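MOBA relate protein (Mycobacterium sp., PDB 2WAW) is of unknown function but carries a MobA-like nucleotidyltransferase domain of the GT-A clan, and so probably transfers a nucleotidyl group from an NTP. Local coordinates at residues A[54-57]-A[58-62]. Numbering follows the deposited sequence. Where two conformers were deposited one is given.
Sequences GGAA and DEVLE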
loop_
_atom_site.group_PDB
_atom_site.type_symbol
_atom_site.label_atom_id
_atom_site.label_comp_id
_atom_site.label_asym_id
_atom_site.label_seq_id
_atom_site.Cartn_x
_atom_site.Cartn_y
_atom_site.Cartn_z
ATOM N N GLY A 54 5.753 0.321 11.974
ATOM C CA GLY A 54 7.070 0.677 12.485
ATOM C C GLY A 54 7.053 1.040 13.961
ATOM O O GLY A 54 6.420 0.355 14.775
ATOM N N GLY A 55 7.723 2.144 14.294
ATOM C CA GLY A 55 7.871 2.594 15.683
ATOM C C GLY A 55 6.579 2.834 16.452
ATOM O O GLY A 55 6.551 2.667 17.674
ATOM N N ALA A 56 5.515 3.212 15.740
ATOM C CA ALA A 56 4.200 3.464 16.330
ATOM C C ALA A 56 3.332 2.211 16.493
ATOM O O ALA A 56 2.153 2.316 16.834
ATOM C CB ALA A 56 3.445 4.510 15.482
ATOM N N ALA A 57 3.907 1.028 16.254
ATOM C CA ALA A 57 3.151 -0.233 16.249
ATOM C C ALA A 57 2.323 -0.446 17.509
ATOM O O ALA A 57 1.186 -0.881 17.424
ATOM C CB ALA A 57 4.070 -1.428 16.030
ATOM N N ASP A 58 2.912 -0.172 18.672
ATOM C CA ASP A 58 2.220 -0.367 19.949
ATOM C C ASP A 58 0.899 0.386 19.997
ATOM O O ASP A 58 -0.129 -0.202 20.360
ATOM C CB ASP A 58 3.115 0.047 21.120
ATOM C CG ASP A 58 4.189 -0.982 21.430
ATOM O OD1 ASP A 58 4.230 -2.035 20.753
ATOM O OD2 ASP A 58 4.993 -0.734 22.354
ATOM N N GLU A 59 0.929 1.669 19.637
ATOM C CA GLU A 59 -0.273 2.518 19.599
ATOM C C GLU A 59 -1.262 2.014 18.545
ATOM O O GLU A 59 -2.470 1.967 18.767
ATOM C CB GLU A 59 0.099 3.974 19.287
ATOM C CG GLU A 59 1.119 4.615 20.220
ATOM C CD GLU A 59 1.712 5.893 19.642
ATOM O OE1 GLU A 59 1.049 6.949 19.721
ATOM O OE2 GLU A 59 2.842 5.845 19.105
ATOM N N VAL A 60 -0.735 1.655 17.376
ATOM C CA VAL A 60 -1.577 1.170 16.281
ATOM C C VAL A 60 -2.309 -0.137 16.637
ATOM O O VAL A 60 -3.505 -0.295 16.347
ATOM C CB VAL A 60 -0.781 1.021 14.970
ATOM C CG1 VAL A 60 -1.631 0.364 13.894
ATOM C CG2 VAL A 60 -0.327 2.379 14.482
ATOM N N LEU A 61 -1.616 -1.028 17.301
ATOM C CA LEU A 61 -2.180 -2.281 17.702
ATOM C C LEU A 61 -3.344 -2.051 18.655
ATOM O O LEU A 61 -4.246 -2.811 18.698
ATOM C CB LEU A 61 -1.132 -3.194 18.324
ATOM C CG LEU A 61 0.042 -3.633 17.482
ATOM C CD1 LEU A 61 1.035 -4.482 18.215
ATOM C CD2 LEU A 61 -0.361 -4.278 16.221
ATOM N N GLU A 62 -3.244 -1.033 19.477
ATOM C CA GLU A 62 -4.301 -0.681 20.412
ATOM C C GLU A 62 -5.546 -0.106 19.751
ATOM O O GLU A 62 -6.582 -0.242 20.279
ATOM C CB GLU A 62 -3.795 0.234 21.536
ATOM C CG GLU A 62 -2.662 -0.350 22.367
ATOM C CD GLU A 62 -1.913 0.622 23.309
ATOM O OE1 GLU A 62 -2.063 1.859 23.262
ATOM O OE2 GLU A 62 -1.138 0.112 24.120
HETATM O O HOH W 1 5.818 0.261 18.860
HETATM O O HOH W 2 3.809 3.038 19.816
#
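Ala56 O accepts from Val60 N at 3.0 Å with an N-H...O angle of 166°, and Ala57 O takes Leu61 N at 2.8 Å, the two bonds that begin the helix 57-63. Ala56 holds the N-cap position but has no side-chain acceptor to offer, and water does part of that work. One water bridges Gly55 O to Asp58 N, accepting from the amide at 2.9 Å. A second accepts from Glu59 N and donates to Glu59 OE2 at 3.1 Å, with a weak, longer link back to Gly55 O. Glu59 CG lies beside its own backbone N (chi1 -56°), and the extended chain carries OE2 alongside Ala56, 3.9 Å from its CB. Val60 points CG2 back over the Ala56 carbonyl, 3.4 Å from its O, while Val60 also packs on Leu53 of the strand 48-53. Leu61 lays CB and CG against Ala57 O, with CB at 3.4 Å, and its side chain likewise touches Leu53. Ahead of the helix, a type I turn from Gly54 to Ala57 is closed by Ala57 N donating to Gly54 O, in the Rossmann-like half of the fold. The first-turn amides of Asp58 and Glu59 thus have water as acceptor, and the carboxylates of both residues, placed at the helix N-terminus, would probably be stabilised there as anions by the helix dipole.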